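Local coordinates for SusD homolog (Bacteroides thetaiotaomicron, PDB 3SGH), which probably binds glycans at the outer membrane as a SusD-like lipoprotein, within a nutrient uptake system for complex carbohydrates, at residues Pro16-Tyr28 with Ile101-Met113. Numbering follows the deposited sequence.
Sequences PASNLLSTMFNVY and IYAMAQLTRVYGM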
# COMPACT_ATOMS: atom_id res chain seq x y z
N PRO A 16 31.75 2.49 0.28
CA PRO A 16 31.11 3.68 -0.31
C PRO A 16 29.63 3.76 0.08
O PRO A 16 28.87 2.86 -0.27
CB PRO A 16 31.26 3.48 -1.83
CG PRO A 16 31.81 2.07 -2.03
CD PRO A 16 31.73 1.36 -0.67
N ALA A 17 29.24 4.82 0.81
CA ALA A 17 27.90 4.91 1.43
C ALA A 17 26.76 4.67 0.43
O ALA A 17 25.79 3.99 0.77
CB ALA A 17 27.73 6.29 2.12
N SER A 18 26.88 5.20 -0.79
CA SER A 18 25.83 5.01 -1.81
C SER A 18 25.49 3.52 -2.05
O SER A 18 24.35 3.17 -2.37
CB SER A 18 26.23 5.66 -3.14
OG SER A 18 27.30 4.94 -3.72
N ASN A 19 26.47 2.64 -1.91
CA ASN A 19 26.23 1.22 -2.07
C ASN A 19 25.34 0.61 -0.96
O ASN A 19 24.62 -0.36 -1.21
CB ASN A 19 27.54 0.45 -2.21
CG ASN A 19 28.34 0.82 -3.48
OD1 ASN A 19 28.15 1.89 -4.11
ND2 ASN A 19 29.26 -0.06 -3.84
N LEU A 20 25.35 1.20 0.24
CA LEU A 20 24.46 0.70 1.31
C LEU A 20 22.99 1.06 1.01
O LEU A 20 22.10 0.41 1.52
CB LEU A 20 24.86 1.26 2.67
CG LEU A 20 26.28 0.83 3.12
CD1 LEU A 20 26.83 1.90 4.04
CD2 LEU A 20 26.20 -0.57 3.72
N LEU A 21 22.76 2.09 0.18
CA LEU A 21 21.39 2.44 -0.20
C LEU A 21 20.74 1.31 -0.97
O LEU A 21 19.55 1.10 -0.84
CB LEU A 21 21.35 3.67 -1.10
CG LEU A 21 21.57 5.06 -0.54
CD1 LEU A 21 21.46 5.99 -1.75
CD2 LEU A 21 20.55 5.42 0.55
N SER A 22 21.52 0.55 -1.74
CA SER A 22 20.89 -0.46 -2.62
C SER A 22 20.07 -1.48 -1.86
O SER A 22 18.99 -1.87 -2.31
CB SER A 22 21.94 -1.20 -3.48
OG SER A 22 22.57 -0.25 -4.34
N THR A 23 20.55 -1.97 -0.72
CA THR A 23 19.76 -2.90 0.08
C THR A 23 18.53 -2.23 0.64
O THR A 23 17.45 -2.79 0.63
CB THR A 23 20.53 -3.39 1.30
OG1 THR A 23 21.92 -3.50 0.97
CG2 THR A 23 19.96 -4.72 1.77
N MSE A 24 18.71 -1.00 1.14
CA MSE A 24 17.62 -0.26 1.78
C MSE A 24 16.48 -0.08 0.79
O MSE A 24 15.29 -0.14 1.15
CB MSE A 24 18.07 1.12 2.29
CG MSE A 24 19.19 1.08 3.30
SE MSE A 24 19.69 2.83 3.87
CE MSE A 24 18.11 3.17 4.88
N PHE A 25 16.84 0.11 -0.48
CA PHE A 25 15.86 0.39 -1.51
C PHE A 25 14.86 -0.74 -1.74
O PHE A 25 13.81 -0.53 -2.39
CB PHE A 25 16.53 0.64 -2.86
CG PHE A 25 17.21 1.99 -3.04
CD1 PHE A 25 16.98 3.10 -2.25
CD2 PHE A 25 18.06 2.13 -4.12
CE1 PHE A 25 17.60 4.32 -2.52
CE2 PHE A 25 18.70 3.34 -4.39
CZ PHE A 25 18.49 4.41 -3.60
N ASN A 26 15.16 -1.95 -1.25
CA ASN A 26 14.18 -3.04 -1.37
C ASN A 26 12.85 -2.75 -0.65
O ASN A 26 11.84 -3.37 -0.97
CB ASN A 26 14.78 -4.32 -0.86
CG ASN A 26 15.77 -4.91 -1.85
OD1 ASN A 26 15.35 -5.46 -2.88
ND2 ASN A 26 17.06 -4.69 -1.62
N VAL A 27 12.80 -1.80 0.29
CA VAL A 27 11.51 -1.46 0.89
C VAL A 27 10.50 -0.83 -0.06
O VAL A 27 9.32 -0.85 0.24
CB VAL A 27 11.61 -0.59 2.14
CG1 VAL A 27 12.49 -1.29 3.23
CG2 VAL A 27 12.09 0.85 1.81
N TYR A 28 10.95 -0.24 -1.16
CA TYR A 28 10.02 0.49 -2.01
C TYR A 28 9.03 -0.41 -2.73
O TYR A 28 7.86 -0.11 -2.80
CB TYR A 28 10.79 1.31 -3.03
CG TYR A 28 11.49 2.52 -2.44
CD1 TYR A 28 10.77 3.52 -1.80
CD2 TYR A 28 12.85 2.72 -2.58
CE1 TYR A 28 11.36 4.66 -1.26
CE2 TYR A 28 13.45 3.87 -2.03
CZ TYR A 28 12.70 4.84 -1.38
OH TYR A 28 13.25 5.98 -0.83
N ILE A 101 23.10 11.44 -0.32
CA ILE A 101 23.06 10.01 0.03
C ILE A 101 22.41 9.89 1.41
O ILE A 101 21.61 8.99 1.61
CB ILE A 101 24.46 9.33 -0.03
CG1 ILE A 101 25.04 9.50 -1.45
CG2 ILE A 101 24.39 7.87 0.41
CD1 ILE A 101 24.12 9.05 -2.60
N TYR A 102 22.68 10.83 2.32
CA TYR A 102 22.01 10.83 3.60
C TYR A 102 20.53 11.12 3.45
O TYR A 102 19.70 10.46 4.09
CB TYR A 102 22.64 11.84 4.55
CG TYR A 102 21.97 11.89 5.88
CD1 TYR A 102 21.97 10.78 6.72
CD2 TYR A 102 21.34 13.06 6.33
CE1 TYR A 102 21.36 10.82 7.96
CE2 TYR A 102 20.73 13.10 7.58
CZ TYR A 102 20.77 11.98 8.39
OH TYR A 102 20.17 12.00 9.65
N ALA A 103 20.19 12.11 2.62
CA ALA A 103 18.80 12.43 2.33
C ALA A 103 18.08 11.16 1.83
O ALA A 103 16.96 10.85 2.26
CB ALA A 103 18.72 13.52 1.29
N MSE A 104 18.70 10.44 0.89
CA MSE A 104 18.07 9.23 0.36
C MSE A 104 17.93 8.14 1.41
O MSE A 104 16.97 7.37 1.38
CB MSE A 104 18.81 8.70 -0.87
CG MSE A 104 18.70 9.63 -2.06
SE MSE A 104 16.93 9.83 -2.70
CE MSE A 104 16.38 7.95 -2.55
N ALA A 105 18.88 8.06 2.35
CA ALA A 105 18.79 7.07 3.44
C ALA A 105 17.63 7.43 4.38
O ALA A 105 16.87 6.57 4.78
CB ALA A 105 20.12 6.97 4.20
N GLN A 106 17.44 8.71 4.63
CA GLN A 106 16.32 9.19 5.44
C GLN A 106 14.98 8.92 4.77
O GLN A 106 14.05 8.42 5.41
CB GLN A 106 16.46 10.70 5.63
CG GLN A 106 17.46 11.08 6.66
CD GLN A 106 17.32 12.55 7.05
OE1 GLN A 106 17.37 13.43 6.20
NE2 GLN A 106 17.12 12.79 8.33
N LEU A 107 14.90 9.27 3.51
CA LEU A 107 13.66 9.02 2.73
C LEU A 107 13.28 7.53 2.69
O LEU A 107 12.14 7.14 2.85
CB LEU A 107 13.80 9.58 1.34
CG LEU A 107 12.64 9.32 0.36
CD1 LEU A 107 11.34 9.97 0.85
CD2 LEU A 107 13.07 9.88 -1.04
N THR A 108 14.27 6.70 2.48
CA THR A 108 14.08 5.27 2.36
C THR A 108 13.67 4.64 3.70
O THR A 108 12.76 3.78 3.72
CB THR A 108 15.30 4.59 1.70
OG1 THR A 108 15.62 5.23 0.46
CG2 THR A 108 14.99 3.11 1.42
N ARG A 109 14.31 5.06 4.78
CA ARG A 109 13.90 4.68 6.14
C ARG A 109 12.49 5.10 6.43
O ARG A 109 11.71 4.30 6.88
CB ARG A 109 14.82 5.33 7.15
CG ARG A 109 14.60 4.92 8.60
CD ARG A 109 15.52 5.67 9.47
NE ARG A 109 15.33 5.34 10.88
CZ ARG A 109 15.59 6.15 11.89
NH1 ARG A 109 15.95 7.43 11.69
NH2 ARG A 109 15.41 5.68 13.12
N VAL A 110 12.15 6.36 6.15
CA VAL A 110 10.79 6.81 6.35
C VAL A 110 9.83 5.93 5.51
O VAL A 110 8.79 5.54 6.02
CB VAL A 110 10.57 8.31 6.04
CG1 VAL A 110 9.03 8.63 5.94
CG2 VAL A 110 11.31 9.25 7.08
N TYR A 111 10.15 5.61 4.26
CA TYR A 111 9.24 4.81 3.39
C TYR A 111 8.93 3.46 4.04
O TYR A 111 7.76 3.02 4.15
CB TYR A 111 9.79 4.58 1.95
CG TYR A 111 8.66 4.13 1.05
CD1 TYR A 111 8.33 2.76 0.91
CD2 TYR A 111 7.87 5.06 0.41
CE1 TYR A 111 7.24 2.38 0.11
CE2 TYR A 111 6.81 4.69 -0.39
CZ TYR A 111 6.50 3.36 -0.53
OH TYR A 111 5.40 3.02 -1.29
N GLY A 112 9.97 2.84 4.54
CA GLY A 112 9.86 1.52 5.11
C GLY A 112 9.12 1.55 6.42
O GLY A 112 8.31 0.67 6.71
N MSE A 113 9.44 2.54 7.24
CA MSE A 113 8.88 2.60 8.57
C MSE A 113 7.46 3.15 8.59
O MSE A 113 6.69 2.83 9.51
CB MSE A 113 9.79 3.39 9.50
CG MSE A 113 11.15 2.63 9.71
SE MSE A 113 10.91 0.87 10.51
CE MSE A 113 11.74 -0.21 9.17
O HOH W 1 5.40 0.67 -2.11
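Tyr28 lays its CD1 over one face of the Tyr111 ring, 3.6 Å above the plane and off toward the rim; the two rings are inclined at 55°, their centroids 5.0 Å apart, while the carbonyl O of Val27 sits at the Tyr111 edge. Phe25 CD1 lies in plane at the edge of the Tyr28 ring. Phe25 meets Thr108 OG1 with its own edge, in plane, and has Leu21 O over one face. Phe25 and Tyr28 both reach Thr108. Tyr28 OH donates to Thr108 OG1 at 2.8 Å, and the Thr108 hydroxyl in turn donates a hydrogen bond to Met104 O at 2.7 Å, a carbonyl also taken by Thr108 N from the opposite face. With OG1 anti to its carbonyl carbon (chi1 -53°), Thr108 turns CG2 toward helix 17-24, where it packs on Met24 CB. A phenylalanine in place of Tyr28 would probably leave Thr108 OG1 without its donor. Toward the N-terminal ends of both segments, Leu21 sets CD1 against Met104 CB and CD2 against Ala105, and Ile101 CG2 closes the row beside Ala17. A water bridges Tyr28 O and Tyr111 OH, which is also hydrogen-bonded to Arg194 NH1. Helix 17-24 runs nearly parallel to helix 101-113, their axes coming within 9.8 Å at closest approach and crossing at 16°, within this alpha-alpha superhelix. Phe176 meets Phe25 and Tyr28 edge-to-face, helix 181-198 packs on Met104 and Leu107, and helices 75-84 and 87-95 touch both segments.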